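WGR domain-containing protein (Bacteroides fragilis, PDB 2RA8) is of unknown function but combines an N-terminal WGR domain, a putative nucleic-acid-binding module, with a leucine-rich repeat domain. Local coordinates at residues Val6-Lys11 and Gly30-Asp35; Asp212-Asp217 and Arg243-Lys248. All blocks are in the same frame, centred on the assembly; numbering follows the deposited sequence.

Contact 1: Val6-Lys11 and Gly30-Asp35; sequences VFQDFK and GKLGTD
Behind L32, whose side chain reaches across to V6 and Q8, the carbonyl O of K31 takes two bonds from T34: one from OG1 of T34 at 2.7 Å, in the carbonyl plane on a lone pair, and one from N of T34 at 3.1 Å. The N bond closes a type II beta turn, K31 to T34, where strand 24-31 of the antiparallel WGR sheet ends, and the OG1 bond reinforces it. G33 suits its third position because the positive phi there would jam a CB against the O of L32. At the second position L32 is thrown toward strand 3-8. Strands 3-8 and 24-31 are not neighbours in the sheet; strand 13-21 runs between them, its backbone hydrogen-bonded to F7 at K14 and to L32 at Q13, so the side chains must bridge over it. With CG anti to its carbonyl carbon (chi1 -66°), L32 sends CD2 to CG1 of V6 at 3.9 Å and CD1 to CG of Q8 at 3.8 Å, crossing each side chain at about a right angle. The compact valine fills the buried end, while the glutamine lays its CG, and the amide end beyond it, against CD1 of L32. F7 instead brings its ring to Y65. On the far side of the turn, T34 and D35 pack on Y87 of the second subunit. Where strand 3-8 gives way to the next turn, D9 forms an Asx turn: its OD1 receives N of K11 at 2.9 Å, from 55° above the carboxylate plane, and also N of S12.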
loop_
_atom_site.group_PDB
_atom_site.type_symbol
_atom_site.label_atom_id
_atom_site.label_comp_id
_atom_site.label_asym_id
_atom_site.label_seq_id
_atom_site.Cartn_x
_atom_site.Cartn_y
_atom_site.Cartn_z
ATOM N N VAL A 6 -1.044 23.259 3.436
ATOM C CA VAL A 6 -2.141 22.389 3.845
ATOM C C VAL A 6 -2.606 21.426 2.761
ATOM O O VAL A 6 -2.712 21.796 1.593
ATOM C CB VAL A 6 -3.355 23.249 4.291
ATOM C CG1 VAL A 6 -4.543 22.356 4.611
ATOM C CG2 VAL A 6 -2.976 24.082 5.499
ATOM N N PHE A 7 -2.889 20.184 3.152
ATOM C CA PHE A 7 -3.379 19.171 2.217
ATOM C C PHE A 7 -4.658 18.573 2.756
ATOM O O PHE A 7 -4.685 18.083 3.888
ATOM C CB PHE A 7 -2.359 18.039 2.024
ATOM C CG PHE A 7 -2.769 17.033 0.980
ATOM C CD1 PHE A 7 -2.608 17.314 -0.372
ATOM C CD2 PHE A 7 -3.354 15.827 1.346
ATOM C CE1 PHE A 7 -3.026 16.409 -1.343
ATOM C CE2 PHE A 7 -3.775 14.916 0.378
ATOM C CZ PHE A 7 -3.609 15.212 -0.965
ATOM N N GLN A 8 -5.716 18.586 1.945
ATOM C CA GLN A 8 -7.019 18.049 2.353
ATOM C C GLN A 8 -7.774 17.259 1.304
ATOM O O GLN A 8 -8.042 17.758 0.210
ATOM C CB GLN A 8 -7.953 19.181 2.789
ATOM C CG GLN A 8 -7.675 19.822 4.137
ATOM C CD GLN A 8 -8.599 20.992 4.386
ATOM O OE1 GLN A 8 -8.566 21.980 3.651
ATOM N NE2 GLN A 8 -9.441 20.888 5.412
ATOM N N ASP A 9 -8.113 16.016 1.629
ATOM C CA ASP A 9 -8.930 15.189 0.745
ATOM C C ASP A 9 -9.759 14.288 1.633
ATOM O O ASP A 9 -9.829 14.528 2.844
ATOM C CB ASP A 9 -8.079 14.411 -0.294
ATOM C CG ASP A 9 -7.202 13.332 0.313
ATOM O OD1 ASP A 9 -7.223 13.124 1.539
ATOM O OD2 ASP A 9 -6.480 12.683 -0.469
ATOM N N PHE A 10 -10.409 13.272 1.073
ATOM C CA PHE A 10 -11.236 12.383 1.887
ATOM C C PHE A 10 -10.487 11.747 3.055
ATOM O O PHE A 10 -11.070 11.504 4.115
ATOM C CB PHE A 10 -11.839 11.246 1.023
ATOM C CG PHE A 10 -12.997 11.665 0.146
ATOM C CD1 PHE A 10 -14.184 12.131 0.704
ATOM C CD2 PHE A 10 -12.912 11.540 -1.243
ATOM C CE1 PHE A 10 -15.278 12.463 -0.106
ATOM C CE2 PHE A 10 -13.994 11.870 -2.059
ATOM C CZ PHE A 10 -15.181 12.332 -1.488
ATOM N N LYS A 11 -9.195 11.484 2.880
ATOM C CA LYS A 11 -8.409 10.824 3.924
ATOM C C LYS A 11 -7.435 11.675 4.717
ATOM O O LYS A 11 -7.223 11.419 5.903
ATOM C CB LYS A 11 -7.670 9.638 3.324
ATOM N N GLY A 30 1.567 17.795 10.949
ATOM C CA GLY A 30 0.580 17.058 11.719
ATOM C C GLY A 30 -0.832 17.249 11.197
ATOM O O GLY A 30 -1.045 17.875 10.153
ATOM N N LYS A 31 -1.800 16.698 11.924
ATOM C CA LYS A 31 -3.203 16.806 11.557
ATOM C C LYS A 31 -3.663 18.212 11.840
ATOM O O LYS A 31 -3.237 18.825 12.826
ATOM C CB LYS A 31 -4.034 15.810 12.383
ATOM C CG LYS A 31 -5.511 15.737 12.019
ATOM C CD LYS A 31 -6.266 14.755 12.911
ATOM C CE LYS A 31 -5.803 13.321 12.706
ATOM N NZ LYS A 31 -6.519 12.382 13.613
ATOM N N LEU A 32 -4.525 18.749 10.981
ATOM C CA LEU A 32 -5.028 20.101 11.195
ATOM C C LEU A 32 -5.633 20.192 12.569
ATOM O O LEU A 32 -6.333 19.278 13.002
ATOM C CB LEU A 32 -6.097 20.459 10.165
ATOM C CG LEU A 32 -5.653 20.572 8.696
ATOM C CD1 LEU A 32 -6.874 20.570 7.786
ATOM C CD2 LEU A 32 -4.858 21.842 8.494
ATOM N N GLY A 33 -5.363 21.299 13.260
ATOM C CA GLY A 33 -5.902 21.498 14.593
ATOM C C GLY A 33 -5.019 20.992 15.723
ATOM O O GLY A 33 -5.403 21.077 16.888
ATOM N N THR A 34 -3.843 20.465 15.390
ATOM C CA THR A 34 -2.928 19.957 16.409
ATOM C C THR A 34 -1.572 20.603 16.270
ATOM O O THR A 34 -1.258 21.185 15.236
ATOM C CB THR A 34 -2.748 18.426 16.302
ATOM O OG1 THR A 34 -2.026 18.109 15.105
ATOM C CG2 THR A 34 -4.108 17.723 16.272
ATOM N N ASP A 35 -0.753 20.505 17.311
ATOM C CA ASP A 35 0.583 21.088 17.257
ATOM C C ASP A 35 1.451 20.293 16.318
ATOM O O ASP A 35 2.407 20.818 15.751
ATOM C CB ASP A 35 1.247 21.102 18.646
ATOM C CG ASP A 35 0.415 21.826 19.688
ATOM O OD1 ASP A 35 -0.161 22.888 19.361
ATOM O OD2 ASP A 35 0.348 21.336 20.839
#

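Contact 2: Asp212-Asp217 and Arg243-Lys248; sequences DILGSD and RPLFSK
L245 meets L214 and I213 with one side of its branched chain. Its CB stands back, 4.9 Å from CD2 of L214, but CG comes to 3.8 Å from that same L214 methyl. The torsion about CA-CB sets CG anti to the carbonyl carbon (chi1 -67°), which carries the fork toward helix 207-215. At the tip, CD2 of L245 is shared: it presses on CD2 of L214 at 3.5 Å, tighter than usual for two carbons, and meets CG2 of I213 at 3.9 Å. The other methyl, CD1, stays 4.8 Å from CD2 of L214. The side chains of L214 and I213 each cross that of L245 at about a right angle. Leucine fits here because its two methyls can serve different surroundings, and L245 also packs on L224 and L226 of strand 223-227. I213, beta-branched, turns CG2 to L245 while it too touches L226. L214 lies nearer the surface, beside P244, whose ring flanks the contact and whose rigid backbone suits the short 3-10 turn. Just beyond, OG of S216 bonds back to O of D212 at 2.6 Å, from above the carbonyl plane, and N of S216 to O of I213 at 2.9 Å. Aliphatic side chains meeting above a parallel strand, between the outer helices and loops, are the packing expected of a leucine-rich repeat solenoid.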
loop_
_atom_site.group_PDB
_atom_site.type_symbol
_atom_site.label_atom_id
_atom_site.label_comp_id
_atom_site.label_asym_id
_atom_site.label_seq_id
_atom_site.Cartn_x
_atom_site.Cartn_y
_atom_site.Cartn_z
ATOM N N ASP A 212 -27.414 4.856 -15.960
ATOM C CA ASP A 212 -27.818 5.868 -14.994
ATOM C C ASP A 212 -27.102 7.153 -15.336
ATOM O O ASP A 212 -27.701 8.229 -15.341
ATOM C CB ASP A 212 -27.467 5.449 -13.563
ATOM C CG ASP A 212 -28.411 4.394 -13.017
ATOM O OD1 ASP A 212 -29.554 4.301 -13.519
ATOM O OD2 ASP A 212 -28.019 3.665 -12.076
ATOM N N ILE A 213 -25.818 7.052 -15.653
ATOM C CA ILE A 213 -25.044 8.234 -16.010
ATOM C C ILE A 213 -25.584 8.865 -17.277
ATOM O O ILE A 213 -25.853 10.066 -17.313
ATOM C CB ILE A 213 -23.560 7.874 -16.193
ATOM C CG1 ILE A 213 -23.032 7.260 -14.893
ATOM C CG2 ILE A 213 -22.763 9.108 -16.562
ATOM C CD1 ILE A 213 -21.668 6.626 -15.018
ATOM N N LEU A 214 -25.776 8.056 -18.316
ATOM C CA LEU A 214 -26.291 8.553 -19.590
ATOM C C LEU A 214 -27.656 9.171 -19.409
ATOM O O LEU A 214 -28.016 10.131 -20.097
ATOM C CB LEU A 214 -26.401 7.412 -20.611
ATOM C CG LEU A 214 -25.204 6.494 -20.850
ATOM C CD1 LEU A 214 -25.473 5.628 -22.082
ATOM C CD2 LEU A 214 -23.955 7.310 -21.055
ATOM N N GLY A 215 -28.425 8.614 -18.479
ATOM C CA GLY A 215 -29.760 9.127 -18.218
ATOM C C GLY A 215 -29.792 10.341 -17.309
ATOM O O GLY A 215 -30.848 10.948 -17.116
ATOM N N SER A 216 -28.644 10.700 -16.746
ATOM C CA SER A 216 -28.567 11.846 -15.847
ATOM C C SER A 216 -27.998 13.035 -16.552
ATOM O O SER A 216 -27.319 12.904 -17.568
ATOM C CB SER A 216 -27.673 11.530 -14.651
ATOM O OG SER A 216 -28.125 10.383 -13.958
ATOM N N ASP A 217 -28.281 14.217 -16.018
ATOM C CA ASP A 217 -27.755 15.442 -16.594
ATOM C C ASP A 217 -26.680 15.928 -15.658
ATOM O O ASP A 217 -26.940 16.221 -14.491
ATOM C CB ASP A 217 -28.861 16.490 -16.735
ATOM C CG ASP A 217 -29.968 16.040 -17.676
ATOM O OD1 ASP A 217 -29.669 15.762 -18.863
ATOM O OD2 ASP A 217 -31.132 15.960 -17.231
ATOM N N ARG A 243 -19.005 4.649 -25.283
ATOM C CA ARG A 243 -18.867 5.611 -26.362
ATOM C C ARG A 243 -19.698 6.876 -26.271
ATOM O O ARG A 243 -19.174 7.968 -26.461
ATOM C CB ARG A 243 -19.095 4.912 -27.720
ATOM C CG ARG A 243 -17.988 3.910 -28.096
ATOM C CD ARG A 243 -18.163 3.347 -29.518
ATOM N NE ARG A 243 -16.927 3.455 -30.297
ATOM C CZ ARG A 243 -15.964 2.538 -30.328
ATOM N NH1 ARG A 243 -16.083 1.419 -29.627
ATOM N NH2 ARG A 243 -14.874 2.743 -31.055
ATOM N N PRO A 244 -21.003 6.767 -25.982
ATOM C CA PRO A 244 -21.806 7.996 -25.894
ATOM C C PRO A 244 -21.346 9.001 -24.850
ATOM O O PRO A 244 -21.723 10.176 -24.909
ATOM C CB PRO A 244 -23.210 7.472 -25.613
ATOM C CG PRO A 244 -23.221 6.154 -26.335
ATOM C CD PRO A 244 -21.869 5.575 -25.959
ATOM N N LEU A 245 -20.529 8.548 -23.895
ATOM C CA LEU A 245 -19.999 9.419 -22.839
ATOM C C LEU A 245 -19.014 10.422 -23.386
ATOM O O LEU A 245 -18.833 11.503 -22.828
ATOM C CB LEU A 245 -19.287 8.592 -21.761
ATOM C CG LEU A 245 -20.138 7.665 -20.900
ATOM C CD1 LEU A 245 -19.244 6.648 -20.199
ATOM C CD2 LEU A 245 -20.909 8.487 -19.883
ATOM N N PHE A 246 -18.362 10.055 -24.484
ATOM C CA PHE A 246 -17.374 10.915 -25.118
ATOM C C PHE A 246 -18.061 11.970 -25.974
ATOM O O PHE A 246 -17.889 12.007 -27.192
ATOM C CB PHE A 246 -16.432 10.061 -25.984
ATOM C CG PHE A 246 -15.542 9.123 -25.191
ATOM C CD1 PHE A 246 -14.172 9.365 -25.097
ATOM C CD2 PHE A 246 -16.066 7.995 -24.573
ATOM C CE1 PHE A 246 -13.333 8.486 -24.396
ATOM C CE2 PHE A 246 -15.235 7.113 -23.873
ATOM C CZ PHE A 246 -13.873 7.362 -23.790
ATOM N N SER A 247 -18.831 12.844 -25.335
ATOM C CA SER A 247 -19.562 13.884 -26.052
ATOM C C SER A 247 -19.500 15.228 -25.378
ATOM O O SER A 247 -19.902 15.371 -24.221
ATOM C CB SER A 247 -21.027 13.462 -26.202
ATOM O OG SER A 247 -21.845 14.570 -26.539
ATOM N N LYS A 248 -19.007 16.234 -26.093
ATOM C CA LYS A 248 -18.921 17.567 -25.519
ATOM C C LYS A 248 -20.301 18.096 -25.185
ATOM O O LYS A 248 -20.476 18.840 -24.218
ATOM C CB LYS A 248 -18.202 18.533 -26.476
ATOM C CG LYS A 248 -18.927 18.824 -27.780
ATOM C CD LYS A 248 -18.161 19.877 -28.577
ATOM C CE LYS A 248 -18.953 20.370 -29.780
ATOM N NZ LYS A 248 -19.339 19.262 -30.694
#

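How the contacts relate
Contact 1 belongs to the WGR domain and contact 2 to the leucine-rich repeat domain; their centres are 36 Å apart, on opposite sides of the chain's centre, and their nearest atoms are about 16 Å apart. They share no strand or helix. Both are small, largely buried and held by apolar contact, with a leucine whose methyls do the reaching and no hydrogen bond running between the two segments of either. Their settings differ: contact 1 spans an intervening strand of an antiparallel sheet and has one polar side chain at its margin, whereas contact 2 is wholly aliphatic and joins helix 207-215 to a 3-10 turn outside a parallel sheet. A second subunit touches only contact 1.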